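PDB 1P0Z: sensor histidine kinase CitA from Klebsiella pneumoniae, which senses citrate through its periplasmic domain, the part described here, and as a membrane-bound histidine kinase probably activates its partner CitB by phosphorylation. Local coordinates for residues A[18-23]-A[104-109]; A[22-27]-A[38-43]. One frame throughout, in Å; residues are numbered along the deposited sequence.

Contact 1: residues A[18-23]-A[104-109]; sequences QISAMP and GKSPIQ. With NA (sodium ion), chain L.
Ser20 turns its OG between its own backbone N and carbonyl carbon (chi1 66°), while Ser106 swings OG opposite its backbone N (chi1 -174°), and the two hydroxyls converge on one sodium ion. Ser20 OG, Ser106 OG and the carbonyl oxygen Pro107 O each bind it at 2.4 Å. Three waters complete six ligands; one of them, water 2, also donates to Gln109 OE1 over 3.0 Å. Serine suits both places, offering a neutral oxygen on a short stem. The one proton of Ser20 OG serves Ala16 O and Met17 O of the preceding turn, leaving its lone pairs for the sodium; Ser106 OG also hydrogen-bonds to Ser89 OG. In the conformer described, Ile108 CG1 lies 3.9 Å from Ser20 CB and CG2 3.4 Å from Ser20 O. That carbonyl accepts from water 1 at 2.7 Å, which accepts from Gln109 N, bridging helix and strand. The site fastens the end of helix 6-20 to strand 101-109 of the periplasmic PAS domain, the strand that also carries citrate-binding Arg103 and Lys105. The chemistry is that of a hard cation held by oxygen alone: sodium and water, with some packing by Ile108, tie the segments.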
ATOM      1  N   GLN A  18       4.738  -4.960  -6.988  1.00 18.69           N
ATOM      2  CA  GLN A  18       6.111  -4.613  -7.338  1.00 19.84           C
ATOM      3  C   GLN A  18       6.832  -3.953  -6.183  1.00 18.93           C
ATOM      4  O   GLN A  18       7.972  -4.299  -5.869  1.00 20.51           O
ATOM      5  CB  GLN A  18       6.123  -3.666  -8.544  1.00 19.78           C
ATOM      6  CG  GLN A  18       5.731  -4.360  -9.796  1.00 21.02           C
ATOM      7  CD  GLN A  18       5.632  -3.421 -10.966  1.00 24.85           C
ATOM      8  OE1 GLN A  18       4.991  -2.370 -10.882  1.00 25.35           O
ATOM      9  NE2 GLN A  18       6.245  -3.799 -12.071  1.00 25.08           N
ATOM     10  N   ILE A  19       6.177  -2.994  -5.535  1.00 16.81           N
ATOM     11  CA  ILE A  19       6.830  -2.279  -4.455  1.00 18.31           C
ATOM     12  C   ILE A  19       7.068  -3.208  -3.279  1.00 18.38           C
ATOM     13  O   ILE A  19       8.167  -3.204  -2.670  1.00 18.87           O
ATOM     14  CB  ILE A  19       5.970  -1.077  -4.000  1.00 18.39           C
ATOM     15  CG1 ILE A  19       5.880  -0.069  -5.146  1.00 19.06           C
ATOM     16  CG2 ILE A  19       6.537  -0.468  -2.732  1.00 18.86           C
ATOM     17  CD1 ILE A  19       4.933   1.071  -4.858  1.00 20.96           C
ATOM     18  N   SER A  20       6.068  -4.037  -2.949  1.00 17.63           N
ATOM     19  CA  SER A  20       6.221  -4.891  -1.764  1.00 18.90           C
ATOM     20  C   SER A  20       7.322  -5.937  -1.901  1.00 20.37           C
ATOM     21  O   SER A  20       7.804  -6.453  -0.901  1.00 20.30           O
ATOM     22  CB  SER A  20       4.890  -5.606  -1.417  1.00 18.39           C
ATOM     23  OG  SER A  20       4.523  -6.523  -2.431  1.00 17.86           O
ATOM     24  N   ALA A  21       7.690  -6.248  -3.131  1.00 19.59           N
ATOM     25  CA  ALA A  21       8.722  -7.260  -3.404  1.00 22.06           C
ATOM     26  C   ALA A  21      10.126  -6.673  -3.488  1.00 23.20           C
ATOM     27  O   ALA A  21      11.101  -7.443  -3.639  1.00 25.60           O
ATOM     28  CB  ALA A  21       8.384  -7.983  -4.707  1.00 22.87           C
ATOM     29  N   MET A  22      10.269  -5.353  -3.382  1.00 23.25           N
ATOM     30  CA  MET A  22      11.601  -4.759  -3.480  1.00 23.78           C
ATOM     31  C   MET A  22      12.493  -5.183  -2.310  1.00 25.06           C
ATOM     32  O   MET A  22      12.150  -4.958  -1.164  1.00 24.04           O
ATOM     33  CB  MET A  22      11.522  -3.226  -3.516  1.00 24.73           C
ATOM     34  CG  MET A  22      10.927  -2.684  -4.810  1.00 26.27           C
ATOM     35  SD  MET A  22      10.546  -0.945  -4.696  1.00 30.34           S
ATOM     36  CE  MET A  22      12.169  -0.215  -4.753  1.00 31.64           C
ATOM     37  N   PRO A  23      13.652  -5.805  -2.596  1.00 24.91           N
ATOM     38  CA  PRO A  23      14.543  -6.226  -1.513  1.00 26.54           C
ATOM     39  C   PRO A  23      14.907  -5.075  -0.578  1.00 26.42           C
ATOM     40  O   PRO A  23      14.992  -5.280   0.627  1.00 26.67           O
ATOM     41  CB  PRO A  23      15.776  -6.772  -2.260  1.00 25.89           C
ATOM     42  CG  PRO A  23      15.167  -7.341  -3.509  1.00 28.23           C
ATOM     43  CD  PRO A  23      14.145  -6.258  -3.907  1.00 26.52           C
ATOM     44  N   GLY A 104      -4.709  -1.191  -4.204  1.00 16.51           N
ATOM     45  CA  GLY A 104      -4.116  -2.478  -4.562  1.00 17.27           C
ATOM     46  C   GLY A 104      -3.270  -2.768  -3.311  1.00 17.29           C
ATOM     47  O   GLY A 104      -2.478  -1.916  -2.906  1.00 16.92           O
ATOM     48  N   LYS A 105      -3.437  -3.952  -2.704  1.00 16.48           N
ATOM     49  CA  LYS A 105      -2.724  -4.318  -1.480  1.00 16.71           C
ATOM     50  C   LYS A 105      -1.936  -5.574  -1.695  1.00 16.41           C
ATOM     51  O   LYS A 105      -2.388  -6.468  -2.402  1.00 16.74           O
ATOM     52  CB  LYS A 105      -3.710  -4.591  -0.360  1.00 18.78           C
ATOM     53  CG  LYS A 105      -4.751  -3.448  -0.124  1.00 21.13           C
ATOM     54  CD  LYS A 105      -4.699  -3.005   1.334  1.00 22.18           C
ATOM     55  CE  LYS A 105      -5.879  -2.176   1.668  1.00 22.78           C
ATOM     56  NZ  LYS A 105      -5.714  -1.705   3.068  1.00 22.85           N
ATOM     57  N   SER A 106      -0.736  -5.625  -1.100  1.00 15.48           N
ATOM     58  CA  SER A 106       0.076  -6.852  -1.244  1.00 16.23           C
ATOM     59  C   SER A 106       0.972  -6.908  -0.008  1.00 17.49           C
ATOM     60  O   SER A 106       1.483  -5.875   0.452  1.00 17.79           O
ATOM     61  CB  SER A 106       0.946  -6.748  -2.519  1.00 17.40           C
ATOM     62  OG  SER A 106       1.635  -7.987  -2.736  1.00 16.74           O
ATOM     63  N   PRO A 107       1.227  -8.124   0.518  1.00 16.91           N
ATOM     64  CA  PRO A 107       2.081  -8.215   1.710  1.00 18.15           C
ATOM     65  C   PRO A 107       3.547  -8.039   1.335  1.00 18.12           C
ATOM     66  O   PRO A 107       3.943  -8.277   0.177  1.00 18.21           O
ATOM     67  CB  PRO A 107       1.857  -9.661   2.196  1.00 18.59           C
ATOM     68  CG  PRO A 107       1.560 -10.437   0.915  1.00 19.45           C
ATOM     69  CD  PRO A 107       0.696  -9.432   0.104  1.00 18.23           C
ATOM     70  N   ILE A 108       4.335  -7.547   2.273  0.66 18.14           N
ATOM     71  CA  ILE A 108       5.793  -7.464   2.100  0.66 18.09           C
ATOM     72  C   ILE A 108       6.223  -8.711   2.900  0.66 19.53           C
ATOM     73  O   ILE A 108       5.819  -8.868   4.054  0.66 17.33           O
ATOM     74  CB  ILE A 108       6.393  -6.231   2.790  0.66 18.17           C
ATOM     75  CG1 ILE A 108       5.701  -4.950   2.314  0.66 16.76           C
ATOM     76  CG2 ILE A 108       7.896  -6.189   2.511  0.66 17.71           C
ATOM     77  CD1 ILE A 108       6.170  -3.687   3.071  0.66 13.68           C
ATOM     78  N   GLN A 109       7.027  -9.580   2.286  1.00 19.89           N
ATOM     79  CA  GLN A 109       7.450 -10.853   2.906  1.00 20.46           C
ATOM     80  C   GLN A 109       8.949 -11.025   2.996  1.00 22.80           C
ATOM     81  O   GLN A 109       9.668 -10.546   2.127  1.00 21.95           O
ATOM     82  CB  GLN A 109       6.878 -12.007   2.091  1.00 22.67           C
ATOM     83  CG  GLN A 109       5.369 -12.148   2.248  1.00 23.17           C
ATOM     84  CD  GLN A 109       4.763 -13.009   1.175  1.00 25.02           C
ATOM     85  OE1 GLN A 109       4.648 -12.588   0.017  1.00 25.69           O
ATOM     86  NE2 GLN A 109       4.375 -14.240   1.537  1.00 26.26           N
TER
HETATM   87 NA    NA L1633       3.826  -8.810  -2.142  1.00 19.11          NA
HETATM   88  O   HOH W   1       7.881  -9.097  -0.337  1.00 22.79           O
HETATM   89  O   HOH W   2       5.734 -10.271  -1.520  1.00 24.93           O
HETATM   90  O   HOH W   3       2.726 -11.038  -2.504  1.00 22.98           O
HETATM   91  O   HOH W   4       4.666  -8.985  -4.354  1.00 20.21           O

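Contact 2: residues A[22-27]-A[38-43]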
ATOM      1  N   MET A  22      10.269  -5.353  -3.382  1.00 23.25           N
ATOM      2  CA  MET A  22      11.601  -4.759  -3.480  1.00 23.78           C
ATOM      3  C   MET A  22      12.493  -5.183  -2.310  1.00 25.06           C
ATOM      4  O   MET A  22      12.150  -4.958  -1.164  1.00 24.04           O
ATOM      5  CB  MET A  22      11.522  -3.226  -3.516  1.00 24.73           C
ATOM      6  CG  MET A  22      10.927  -2.684  -4.810  1.00 26.27           C
ATOM      7  SD  MET A  22      10.546  -0.945  -4.696  1.00 30.34           S
ATOM      8  CE  MET A  22      12.169  -0.215  -4.753  1.00 31.64           C
ATOM      9  N   PRO A  23      13.652  -5.805  -2.596  1.00 24.91           N
ATOM     10  CA  PRO A  23      14.543  -6.226  -1.513  1.00 26.54           C
ATOM     11  C   PRO A  23      14.907  -5.075  -0.578  1.00 26.42           C
ATOM     12  O   PRO A  23      14.992  -5.280   0.627  1.00 26.67           O
ATOM     13  CB  PRO A  23      15.776  -6.772  -2.260  1.00 25.89           C
ATOM     14  CG  PRO A  23      15.167  -7.341  -3.509  1.00 28.23           C
ATOM     15  CD  PRO A  23      14.145  -6.258  -3.907  1.00 26.52           C
ATOM     16  N   GLU A  24      15.131  -3.880  -1.113  1.00 26.33           N
ATOM     17  CA  GLU A  24      15.468  -2.751  -0.243  1.00 27.82           C
ATOM     18  C   GLU A  24      14.343  -2.385   0.719  1.00 27.30           C
ATOM     19  O   GLU A  24      14.603  -1.966   1.874  1.00 26.77           O
ATOM     20  CB  GLU A  24      15.845  -1.531  -1.076  1.00 29.60           C
ATOM     21  CG  GLU A  24      17.184  -1.708  -1.795  1.00 34.98           C
ATOM     22  CD  GLU A  24      17.692  -0.421  -2.408  1.00 37.69           C
ATOM     23  OE1 GLU A  24      17.231  -0.033  -3.499  1.00 40.46           O
ATOM     24  OE2 GLU A  24      18.558   0.212  -1.784  1.00 40.40           O
ATOM     25  N   LEU A  25      13.098  -2.532   0.264  1.00 26.88           N
ATOM     26  CA  LEU A  25      11.976  -2.214   1.148  1.00 25.76           C
ATOM     27  C   LEU A  25      11.841  -3.304   2.197  1.00 25.86           C
ATOM     28  O   LEU A  25      11.573  -3.014   3.359  1.00 26.17           O
ATOM     29  CB  LEU A  25      10.653  -2.092   0.364  1.00 25.85           C
ATOM     30  CG  LEU A  25       9.462  -1.748   1.274  1.00 25.54           C
ATOM     31  CD1 LEU A  25       9.658  -0.397   1.941  1.00 25.78           C
ATOM     32  CD2 LEU A  25       8.172  -1.726   0.415  1.00 23.71           C
ATOM     33  N   VAL A  26      12.020  -4.563   1.797  1.00 25.30           N
ATOM     34  CA  VAL A  26      11.932  -5.659   2.748  1.00 25.76           C
ATOM     35  C   VAL A  26      12.950  -5.394   3.868  1.00 26.91           C
ATOM     36  O   VAL A  26      12.622  -5.495   5.043  1.00 26.74           O
ATOM     37  CB  VAL A  26      12.262  -7.013   2.073  1.00 26.51           C
ATOM     38  CG1 VAL A  26      12.440  -8.107   3.144  1.00 26.26           C
ATOM     39  CG2 VAL A  26      11.168  -7.394   1.098  1.00 25.12           C
ATOM     40  N   GLU A  27      14.175  -5.037   3.484  1.00 28.01           N
ATOM     41  CA  GLU A  27      15.209  -4.744   4.484  1.00 30.12           C
ATOM     42  C   GLU A  27      14.893  -3.546   5.370  1.00 29.43           C
ATOM     43  O   GLU A  27      15.045  -3.626   6.602  1.00 28.93           O
ATOM     44  CB  GLU A  27      16.570  -4.514   3.817  1.00 33.13           C
ATOM     45  CG  GLU A  27      17.687  -4.244   4.846  1.00 37.89           C
ATOM     46  CD  GLU A  27      19.058  -4.106   4.220  1.00 40.37           C
ATOM     47  OE1 GLU A  27      19.528  -5.087   3.608  1.00 42.44           O
ATOM     48  OE2 GLU A  27      19.667  -3.022   4.341  1.00 42.74           O
ATOM     49  N   LYS A  38      11.018   6.136   3.686  1.00 26.17           N
ATOM     50  CA  LYS A  38      10.601   7.383   3.030  1.00 26.55           C
ATOM     51  C   LYS A  38      11.433   7.659   1.770  1.00 27.47           C
ATOM     52  O   LYS A  38      10.903   8.051   0.731  1.00 26.80           O
ATOM     53  CB  LYS A  38      10.747   8.560   4.005  1.00 29.47           C
ATOM     54  CG  LYS A  38      10.318   9.900   3.428  1.00 30.81           C
ATOM     55  CD  LYS A  38      10.612  11.013   4.448  1.00 33.96           C
ATOM     56  CE  LYS A  38       9.801  12.292   4.202  1.00 35.89           C
ATOM     57  NZ  LYS A  38       9.870  12.836   2.836  1.00 37.34           N
ATOM     58  N   ALA A  39      12.752   7.461   1.875  1.00 27.42           N
ATOM     59  CA  ALA A  39      13.639   7.679   0.727  1.00 28.60           C
ATOM     60  C   ALA A  39      13.310   6.751  -0.444  1.00 29.13           C
ATOM     61  O   ALA A  39      13.482   7.121  -1.623  1.00 29.12           O
ATOM     62  CB  ALA A  39      15.093   7.481   1.146  1.00 27.96           C
ATOM     63  N   LEU A  40      12.833   5.549  -0.126  1.00 27.86           N
ATOM     64  CA  LEU A  40      12.485   4.588  -1.168  1.00 28.68           C
ATOM     65  C   LEU A  40      11.107   4.857  -1.779  1.00 28.11           C
ATOM     66  O   LEU A  40      10.925   4.769  -2.997  1.00 27.54           O
ATOM     67  CB  LEU A  40      12.490   3.161  -0.606  1.00 29.32           C
ATOM     68  CG  LEU A  40      13.834   2.529  -0.219  1.00 33.40           C
ATOM     69  CD1 LEU A  40      13.611   1.273   0.666  1.00 33.96           C
ATOM     70  CD2 LEU A  40      14.613   2.168  -1.493  1.00 34.13           C
ATOM     71  N   ILE A  41      10.140   5.190  -0.933  1.00 26.80           N
ATOM     72  CA  ILE A  41       8.779   5.383  -1.421  1.00 25.19           C
ATOM     73  C   ILE A  41       8.472   6.742  -2.028  1.00 26.02           C
ATOM     74  O   ILE A  41       7.741   6.829  -2.995  1.00 24.27           O
ATOM     75  CB  ILE A  41       7.755   5.092  -0.310  1.00 25.48           C
ATOM     76  CG1 ILE A  41       7.965   3.670   0.239  1.00 25.92           C
ATOM     77  CG2 ILE A  41       6.358   5.264  -0.848  1.00 24.55           C
ATOM     78  CD1 ILE A  41       7.764   2.566  -0.760  1.00 25.89           C
ATOM     79  N   ASP A  42       9.033   7.813  -1.464  1.00 25.44           N
ATOM     80  CA  ASP A  42       8.743   9.141  -2.016  1.00 26.26           C
ATOM     81  C   ASP A  42       8.943   9.238  -3.525  1.00 26.07           C
ATOM     82  O   ASP A  42       8.093   9.780  -4.217  1.00 26.31           O
ATOM     83  CB  ASP A  42       9.625  10.215  -1.366  1.00 28.29           C
ATOM     84  CG  ASP A  42       9.083  10.719  -0.042  1.00 31.07           C
ATOM     85  OD1 ASP A  42       7.929  10.411   0.346  1.00 31.34           O
ATOM     86  OD2 ASP A  42       9.825  11.487   0.633  1.00 32.63           O
ATOM     87  N   PRO A  43      10.088   8.760  -4.038  1.00 26.38           N
ATOM     88  CA  PRO A  43      10.257   8.882  -5.491  1.00 25.66           C
ATOM     89  C   PRO A  43       9.227   8.063  -6.254  1.00 25.50           C
ATOM     90  O   PRO A  43       8.826   8.448  -7.349  1.00 25.22           O
ATOM     91  CB  PRO A  43      11.680   8.362  -5.748  1.00 26.67           C
ATOM     92  CG  PRO A  43      12.361   8.432  -4.368  1.00 28.23           C
ATOM     93  CD  PRO A  43      11.240   8.087  -3.419  1.00 26.06           C
TER
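Leu40 reaches from helix 34-47 to Glu24 of helix 23-30 and contributes the largest share of the interface between residues 22-27 and 38-43. Its CB already points at the other helix, and CG, opposite the carbonyl carbon (chi1 -70°), carries on in that direction. At CG the side chain forks. CD1 settles against the backbone, 3.6 Å from Glu24 O and 3.9 Å from Leu25 N, and on the inner side it comes within 4.5 Å of Leu25 CD1. CD2 takes the outer path and meets Glu24 CB at 3.9 Å, with Glu24 OE1 at 4.0 Å. Leucine suits this place because its two methyls can cover a helix backbone and a neighbouring side chain together. Glu24 supplies its aliphatic stem to the packing, the two side chains running at a slant to each other, while its carboxylate reaches Arg36 in a salt bridge through OE2; a long acidic residue can thus be greasy at its base and charged at its end. Deeper in, Leu25 CD1 approaches Ile41 CD1 at 4.4 Å, a looser meeting of buried residues. On the far flank of the second helix, Lys38 NZ forms a salt bridge with Asp42 OD2, 2.6 Å long, through the carboxylate's syn lone pair. The axes of segments 23-27 and 38-43 approach to 10.4 Å and run antiparallel but well splayed, at 138°. On the side facing the sheet, Leu25 rests on Ile19 of helix 6-20, Ile108 and Val119, while Ile41 touches Ile19, Ile53 and Val55, so both helices pack on the antiparallel sheet of this PAS domain.

In the fold
The touching residues of contact 1 are all buried and join helix 6-20 to a strand of the sheet, whereas contact 2 joins two helices and grades from buried Leu25 and Ile41 to exposed Glu24. They share Met22, the N-cap, and Pro23, the first residue of helix 23-30, and their centres lie about 10 Å apart. Direct packing links them: Ile19 CG2 meets Ile41 CD1 at 3.8 Å, and Ile19 O meets Leu25 CD2 at 3.4 Å. Their chemistry differs accordingly. Contact 1 is mainly polar, with oxygens gathered round sodium and water; contact 2 relies on aliphatic packing, its charged groups paired toward the outside of the domain.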